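Cytochrome P450 268A2 Cyp268A2 (Mycobacterium marinum, PDB 6BLD) is a cytochrome P450, a largely helical heme protein, modelled here with (3E,5E)-6,10-dimethylundeca-3,5,9-trien-2-one in a pocket beside the heme. Local coordinates at residues 161-166 with 260-265; 178-183 with 210-215. One frame throughout, in Å; residues are numbered along the deposited sequence.

Contact 1 of 2, residues 161-166 with 260-265; sequences LPIRTL and AGNDTT. With HEM (protoporphyrin IX containing Fe), chain B; DXJ ((3E,5E)-6,10-dimethylundeca-3,5,9-trien-2-one), chain C.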
loop_
_atom_site.group_PDB
_atom_site.type_symbol
_atom_site.label_atom_id
_atom_site.label_comp_id
_atom_site.label_asym_id
_atom_site.label_seq_id
_atom_site.Cartn_x
_atom_site.Cartn_y
_atom_site.Cartn_z
ATOM N N LEU A 161 0.322 9.321 12.437
ATOM C CA LEU A 161 1.654 9.641 11.932
ATOM C C LEU A 161 1.699 9.725 10.406
ATOM O O LEU A 161 2.339 10.640 9.873
ATOM C CB LEU A 161 2.689 8.630 12.434
ATOM C CG LEU A 161 4.132 8.997 12.075
ATOM C CD1 LEU A 161 4.481 10.372 12.622
ATOM C CD2 LEU A 161 5.113 7.952 12.575
ATOM N N PRO A 162 1.065 8.805 9.663
ATOM C CA PRO A 162 1.083 8.949 8.196
ATOM C C PRO A 162 0.483 10.253 7.698
ATOM O O PRO A 162 1.066 10.888 6.811
ATOM C CB PRO A 162 0.279 7.730 7.720
ATOM C CG PRO A 162 0.485 6.724 8.778
ATOM C CD PRO A 162 0.490 7.505 10.060
ATOM N N ILE A 163 -0.659 10.681 8.240
ATOM C CA ILE A 163 -1.301 11.885 7.719
ATOM C C ILE A 163 -0.518 13.130 8.123
ATOM O O ILE A 163 -0.416 14.090 7.350
ATOM C CB ILE A 163 -2.774 11.960 8.168
ATOM C CG1 ILE A 163 -3.472 13.151 7.507
ATOM C CG2 ILE A 163 -2.893 12.045 9.681
ATOM C CD1 ILE A 163 -3.521 13.075 5.994
ATOM N N ARG A 164 0.060 13.131 9.326
ATOM C CA ARG A 164 0.883 14.263 9.740
ATOM C C ARG A 164 2.135 14.372 8.881
ATOM O O ARG A 164 2.499 15.468 8.439
ATOM C CB ARG A 164 1.253 14.133 11.216
ATOM C CG ARG A 164 0.107 14.424 12.165
ATOM C CD ARG A 164 0.622 14.867 13.519
ATOM N NE ARG A 164 -0.375 14.691 14.569
ATOM C CZ ARG A 164 -0.184 15.027 15.841
ATOM N NH1 ARG A 164 0.971 15.555 16.219
ATOM N NH2 ARG A 164 -1.146 14.832 16.733
ATOM N N THR A 165 2.801 13.243 8.627
ATOM C CA THR A 165 3.978 13.251 7.766
ATOM C C THR A 165 3.612 13.626 6.336
ATOM O O THR A 165 4.326 14.401 5.688
ATOM C CB THR A 165 4.662 11.883 7.799
ATOM O OG1 THR A 165 4.838 11.466 9.158
ATOM C CG2 THR A 165 6.013 11.947 7.110
ATOM N N LEU A 166 2.502 13.086 5.828
ATOM C CA LEU A 166 2.060 13.414 4.476
ATOM C C LEU A 166 1.706 14.891 4.359
ATOM O O LEU A 166 2.200 15.593 3.468
ATOM C CB LEU A 166 0.864 12.539 4.096
ATOM C CG LEU A 166 0.270 12.643 2.687
ATOM C CD1 LEU A 166 -0.415 13.986 2.465
ATOM C CD2 LEU A 166 1.336 12.397 1.631
ATOM N N ALA A 260 -1.540 6.136 -1.123
ATOM C CA ALA A 260 -0.330 5.356 -0.885
ATOM C C ALA A 260 0.438 5.861 0.330
ATOM O O ALA A 260 1.048 5.064 1.051
ATOM C CB ALA A 260 0.563 5.377 -2.124
ATOM N N GLY A 261 0.416 7.172 0.578
ATOM C CA GLY A 261 1.139 7.724 1.710
ATOM C C GLY A 261 0.480 7.500 3.053
ATOM O O GLY A 261 1.163 7.549 4.080
ATOM N N ASN A 262 -0.830 7.252 3.071
ATOM C CA ASN A 262 -1.575 7.080 4.315
ATOM C C ASN A 262 -1.881 5.618 4.613
ATOM O O ASN A 262 -1.538 5.114 5.686
ATOM C CB ASN A 262 -2.883 7.879 4.263
ATOM C CG ASN A 262 -2.698 9.325 4.655
ATOM O OD1 ASN A 262 -2.534 9.641 5.832
ATOM N ND2 ASN A 262 -2.725 10.215 3.670
ATOM N N ASP A 263 -2.523 4.926 3.668
ATOM C CA ASP A 263 -3.102 3.617 3.960
ATOM C C ASP A 263 -2.032 2.574 4.261
ATOM O O ASP A 263 -2.186 1.775 5.191
ATOM C CB ASP A 263 -3.975 3.161 2.791
ATOM C CG ASP A 263 -5.114 4.121 2.501
ATOM O OD1 ASP A 263 -5.261 5.122 3.235
ATOM O OD2 ASP A 263 -5.866 3.868 1.536
ATOM N N THR A 264 -0.945 2.563 3.487
ATOM C CA THR A 264 0.059 1.513 3.633
ATOM C C THR A 264 0.749 1.583 4.992
ATOM O O THR A 264 0.812 0.585 5.720
ATOM C CB THR A 264 1.088 1.615 2.508
ATOM O OG1 THR A 264 1.663 2.926 2.509
ATOM C CG2 THR A 264 0.431 1.354 1.163
ATOM N N THR A 265 1.281 2.755 5.345
ATOM C CA THR A 265 1.971 2.899 6.624
ATOM C C THR A 265 1.015 2.694 7.792
ATOM O O THR A 265 1.383 2.088 8.806
ATOM C CB THR A 265 2.632 4.275 6.710
ATOM O OG1 THR A 265 3.395 4.508 5.521
ATOM C CG2 THR A 265 3.552 4.358 7.924
HETATM C CHA HEM B . 4.290 2.513 -5.126
HETATM C CHB HEM B . 4.003 6.504 -2.378
HETATM C CHC HEM B . 4.488 3.788 1.620
HETATM C CHD HEM B . 3.888 -0.186 -1.121
HETATM C C1A HEM B . 4.179 3.832 -4.738
HETATM C C2A HEM B . 4.040 4.978 -5.615
HETATM C C3A HEM B . 3.963 6.075 -4.859
HETATM C C4A HEM B . 4.046 5.669 -3.470
HETATM C CMA HEM B . 3.812 7.523 -5.373
HETATM C CAA HEM B . 4.001 4.933 -7.157
HETATM C CBA HEM B . 5.434 4.871 -7.677
HETATM C CGA HEM B . 5.436 4.638 -9.166
HETATM O O1A HEM B . 6.483 4.902 -9.813
HETATM O O2A HEM B . 4.389 4.196 -9.708
HETATM C C1B HEM B . 4.174 6.129 -1.063
HETATM C C2B HEM B . 4.343 7.028 0.055
HETATM C C3B HEM B . 4.482 6.304 1.164
HETATM C C4B HEM B . 4.401 4.895 0.795
HETATM C CMB HEM B . 4.367 8.571 -0.012
HETATM C CAB HEM B . 4.683 6.947 2.556
HETATM C CBB HEM B . 4.938 6.237 3.655
HETATM C C1C HEM B . 4.374 2.467 1.226
HETATM C C2C HEM B . 4.481 1.301 2.084
HETATM C C3C HEM B . 4.305 0.207 1.317
HETATM C C4C HEM B . 4.098 0.647 -0.044
HETATM C CMC HEM B . 4.732 1.380 3.609
HETATM C CAC HEM B . 4.327 -1.293 1.692
HETATM C CBC HEM B . 4.746 -1.758 2.872
HETATM C C1D HEM B . 3.961 0.181 -2.446
HETATM C C2D HEM B . 3.889 -0.705 -3.588
HETATM C C3D HEM B . 3.997 0.036 -4.697
HETATM C C4D HEM B . 4.146 1.423 -4.295
HETATM C CMD HEM B . 3.712 -2.238 -3.517
HETATM C CAD HEM B . 3.977 -0.488 -6.151
HETATM C CBD HEM B . 5.346 -1.073 -6.490
HETATM C CGD HEM B . 5.355 -1.647 -7.883
HETATM O O1D HEM B . 6.403 -2.216 -8.288
HETATM O O2D HEM B . 4.320 -1.542 -8.590
HETATM N NA HEM B . 4.178 4.293 -3.434
HETATM N NB HEM B . 4.215 4.836 -0.576
HETATM N NC HEM B . 4.142 2.027 -0.064
HETATM N ND HEM B . 4.119 1.470 -2.915
HETATM FE FE HEM B . 4.401 3.137 -1.757
HETATM C C10 DXJ C . -7.224 4.124 -5.604
HETATM C C13 DXJ C . -10.977 3.383 -5.797
HETATM C C01 DXJ C . 0.695 1.706 -3.411
HETATM C C02 DXJ C . -0.757 2.165 -3.315
HETATM C C03 DXJ C . -1.252 2.961 -4.240
HETATM C C04 DXJ C . -1.628 1.696 -2.150
HETATM C C05 DXJ C . -2.703 3.433 -4.170
HETATM C C06 DXJ C . -3.430 3.271 -5.503
HETATM C C07 DXJ C . -4.754 4.033 -5.559
HETATM C C08 DXJ C . -5.895 3.374 -5.545
HETATM C C09 DXJ C . -4.749 5.557 -5.641
HETATM C C11 DXJ C . -8.336 3.456 -5.837
HETATM C C12 DXJ C . -9.678 4.180 -5.904
HETATM O O14 DXJ C . -9.713 5.357 -6.039
HETATM O O HOH W 1 2.672 9.321 5.268
#
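Pro162, Ile163 and Leu166 pack against Gly261, Asn262 and Thr265 in a fully buried, nearly antiparallel helix pair at the heart of the P450 fold. The second helix, 247-278, is the long central helix of the family, and its AGNDTT sequence fits the family's signature for the stretch that passes over the heme. The two segments run at 157° to each other, with axes 8.4 Å apart. Pro162 suits the first turn of helix 160-170, where it needs no backbone N-H, and its compact ring nests against the partner: CG comes within 3.9 Å of Thr265 CB. Asn262 brings the outer end of its amide, OD1 and ND2, up to Ile163. OD1 lies 3.2 Å from Ile163 CA, close to that residue's N but at an angle too poor for a bond, while ND2 donates to Ala258 O one turn back in its own helix. Gly261 has no side chain on the side facing Leu166, where there would be little space for one, and its CA also comes within 3.7 Å of HEM C2B. One water stitches the backbones together, donating to Gly261 O at 2.6 Å and to Pro162 O at 2.7 Å; Pro162 O also accepts the hydrogen bond of Leu166 N. The water matters because helix 247-278 is opened here: neither Ala260 O nor Gly261 O receives the usual amide from four residues on. At either end of the opened turn, Ala260 and Thr264 face the pocket, with Ala260 CB 3.7 Å from C02 of the DXJ ligand. The hydroxyl of Thr264 is tucked between its own N and carbonyl carbon (chi1 56°), turned back along the helix, and there Thr264 OG1 donates to Ala260 O at 2.7 Å with a C=O···O angle of 162°.

Contact 2 of 2, residues 178-183 with 210-215; sequences ERVAHA and MYLHQV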
loop_
_atom_site.group_PDB
_atom_site.type_symbol
_atom_site.label_atom_id
_atom_site.label_comp_id
_atom_site.label_asym_id
_atom_site.label_seq_id
_atom_site.Cartn_x
_atom_site.Cartn_y
_atom_site.Cartn_z
ATOM N N GLU A 178 -7.491 15.533 8.787
ATOM C CA GLU A 178 -8.189 14.322 9.208
ATOM C C GLU A 178 -9.166 13.831 8.146
ATOM O O GLU A 178 -9.376 12.620 8.013
ATOM C CB GLU A 178 -8.918 14.560 10.531
ATOM C CG GLU A 178 -7.994 14.764 11.727
ATOM C CD GLU A 178 -7.036 13.603 11.941
ATOM O OE1 GLU A 178 -7.416 12.446 11.658
ATOM O OE2 GLU A 178 -5.899 13.848 12.395
ATOM N N ARG A 179 -9.768 14.745 7.380
ATOM C CA ARG A 179 -10.686 14.328 6.327
ATOM C C ARG A 179 -9.946 13.702 5.151
ATOM O O ARG A 179 -10.470 12.784 4.510
ATOM C CB ARG A 179 -11.526 15.514 5.855
ATOM C CG ARG A 179 -12.368 16.150 6.946
ATOM C CD ARG A 179 -12.988 17.454 6.473
ATOM N NE ARG A 179 -13.936 17.246 5.383
ATOM C CZ ARG A 179 -14.625 18.221 4.797
ATOM N NH1 ARG A 179 -14.470 19.476 5.195
ATOM N NH2 ARG A 179 -15.468 17.939 3.813
ATOM N N VAL A 180 -8.738 14.182 4.848
ATOM C CA VAL A 180 -7.953 13.577 3.777
ATOM C C VAL A 180 -7.547 12.156 4.154
ATOM O O VAL A 180 -7.614 11.237 3.329
ATOM C CB VAL A 180 -6.730 14.453 3.448
ATOM C CG1 VAL A 180 -5.686 13.652 2.682
ATOM C CG2 VAL A 180 -7.157 15.676 2.650
ATOM N N ALA A 181 -7.133 11.951 5.407
ATOM C CA ALA A 181 -6.790 10.608 5.863
ATOM C C ALA A 181 -8.001 9.685 5.818
ATOM O O ALA A 181 -7.882 8.507 5.463
ATOM C CB ALA A 181 -6.212 10.664 7.277
ATOM N N HIS A 182 -9.179 10.205 6.171
ATOM C CA HIS A 182 -10.393 9.398 6.102
ATOM C C HIS A 182 -10.772 9.096 4.657
ATOM O O HIS A 182 -11.193 7.978 4.341
ATOM C CB HIS A 182 -11.537 10.112 6.822
ATOM C CG HIS A 182 -12.875 9.476 6.613
ATOM N ND1 HIS A 182 -13.735 9.865 5.608
ATOM C CD2 HIS A 182 -13.503 8.480 7.282
ATOM C CE1 HIS A 182 -14.836 9.136 5.667
ATOM N NE2 HIS A 182 -14.720 8.288 6.672
ATOM N N ALA A 183 -10.626 10.082 3.767
ATOM C CA ALA A 183 -10.964 9.869 2.363
ATOM C C ALA A 183 -9.977 8.920 1.693
ATOM O O ALA A 183 -10.364 8.120 0.834
ATOM C CB ALA A 183 -11.012 11.207 1.624
ATOM N N MET A 210 -14.034 12.964 -4.769
ATOM C CA MET A 210 -14.413 14.347 -5.037
ATOM C C MET A 210 -13.813 15.293 -4.005
ATOM O O MET A 210 -13.312 16.367 -4.357
ATOM C CB MET A 210 -15.934 14.476 -5.063
ATOM C CG MET A 210 -16.438 15.841 -5.483
ATOM S SD MET A 210 -18.234 15.939 -5.434
ATOM C CE MET A 210 -18.487 16.670 -3.818
ATOM N N TYR A 211 -13.846 14.908 -2.726
ATOM C CA TYR A 211 -13.281 15.766 -1.689
ATOM C C TYR A 211 -11.778 15.938 -1.873
ATOM O O TYR A 211 -11.255 17.053 -1.758
ATOM C CB TYR A 211 -13.584 15.203 -0.302
ATOM C CG TYR A 211 -12.786 15.877 0.791
ATOM C CD1 TYR A 211 -13.113 17.153 1.226
ATOM C CD2 TYR A 211 -11.690 15.247 1.369
ATOM C CE1 TYR A 211 -12.381 17.782 2.215
ATOM C CE2 TYR A 211 -10.951 15.869 2.361
ATOM C CZ TYR A 211 -11.303 17.136 2.778
ATOM O OH TYR A 211 -10.576 17.761 3.763
ATOM N N LEU A 212 -11.066 14.843 -2.155
ATOM C CA LEU A 212 -9.625 14.935 -2.369
ATOM C C LEU A 212 -9.292 15.819 -3.565
ATOM O O LEU A 212 -8.280 16.531 -3.547
ATOM C CB LEU A 212 -9.032 13.538 -2.552
ATOM C CG LEU A 212 -9.044 12.649 -1.305
ATOM C CD1 LEU A 212 -8.598 11.235 -1.640
ATOM C CD2 LEU A 212 -8.171 13.248 -0.213
ATOM N N HIS A 213 -10.128 15.794 -4.605
ATOM C CA HIS A 213 -9.918 16.693 -5.736
ATOM C C HIS A 213 -10.231 18.138 -5.369
ATOM O O HIS A 213 -9.663 19.063 -5.961
ATOM C CB HIS A 213 -10.763 16.247 -6.930
ATOM C CG HIS A 213 -10.181 15.087 -7.677
ATOM N ND1 HIS A 213 -10.032 15.082 -9.047
ATOM C CD2 HIS A 213 -9.706 13.896 -7.242
ATOM C CE1 HIS A 213 -9.490 13.937 -9.424
ATOM N NE2 HIS A 213 -9.284 13.199 -8.349
ATOM N N GLN A 214 -11.128 18.352 -4.404
ATOM C CA GLN A 214 -11.390 19.706 -3.926
ATOM C C GLN A 214 -10.181 20.269 -3.189
ATOM O O GLN A 214 -9.793 21.423 -3.409
ATOM C CB GLN A 214 -12.618 19.714 -3.016
ATOM C CG GLN A 214 -13.939 19.728 -3.757
ATOM C CD GLN A 214 -14.045 20.886 -4.725
ATOM O OE1 GLN A 214 -13.897 22.046 -4.345
ATOM N NE2 GLN A 214 -14.301 20.575 -5.986
ATOM N N VAL A 215 -9.577 19.467 -2.310
ATOM C CA VAL A 215 -8.375 19.899 -1.605
ATOM C C VAL A 215 -7.230 20.103 -2.587
ATOM O O VAL A 215 -6.420 21.025 -2.435
ATOM C CB VAL A 215 -8.008 18.880 -0.509
ATOM C CG1 VAL A 215 -6.779 19.343 0.263
ATOM C CG2 VAL A 215 -9.185 18.660 0.433
#
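Tyr211 reaches out from helix 201-225 to lie along helix 177-186, its CG anti to the backbone N (chi1 168°). Its ring has Val180 N and Ala183 CB at the edge, while Val215 CG2, one turn on in the same helix, sits 3.5 Å above one face, off toward the rim. Tyrosine suits a half-buried place: the ring packs, with Val180 CG2 3.8 Å from Tyr211 CE2, and the polar end is satisfied. Tyr211 OH lies 3.2 Å from Arg179 CB and hydrogen-bonds to Asp176 OD1, just before helix 177-186. Arg179 bends at its third torsion, which brings its guanidinium plane within 18° of the ring's. The arginine is exposed, so its charge can stay in solvent while its aliphatic chain packs along the tyrosine. Deeper in, Val180 and Leu212 cross through branched methyl groups, Val180 CG1 to Leu212 CD2 at 3.8 Å. Small Ala183 accepts the body of that leucine, its CB 3.8 Å from Leu212 CG. Leu212 also rests on Phe254 of helix 247-278. Two helices packed roughly antiparallel, at 140°, match the F and G helices of P450s, which roof the pocket above the heme.

In the fold
Helix 177-186 joins the two contacts, since it packs on both helices of contact 1 and on helix 201-225 in contact 2. Val180 touches both Ile163 and Leu212, while Ala181 faces contact 1 alone of the two. The centres of the contacts are about 13 Å apart, and Ile163 spans the gap: its CG1 is 3.7 Å from Ala181 CB and its CD1 4.0 Å from Val180 CG1. Asn262 OD1 also touches Ala181 CB at 4.1 Å. Contact 1 borders heme and DXJ directly, whereas contact 2 is set back, with the Leu212 side chain about 7 Å from DXJ. Gln209, just before segment 210-215, hydrogen-bonds DXJ. In sequence, contact 2 is nested within the loop that contact 1 closes.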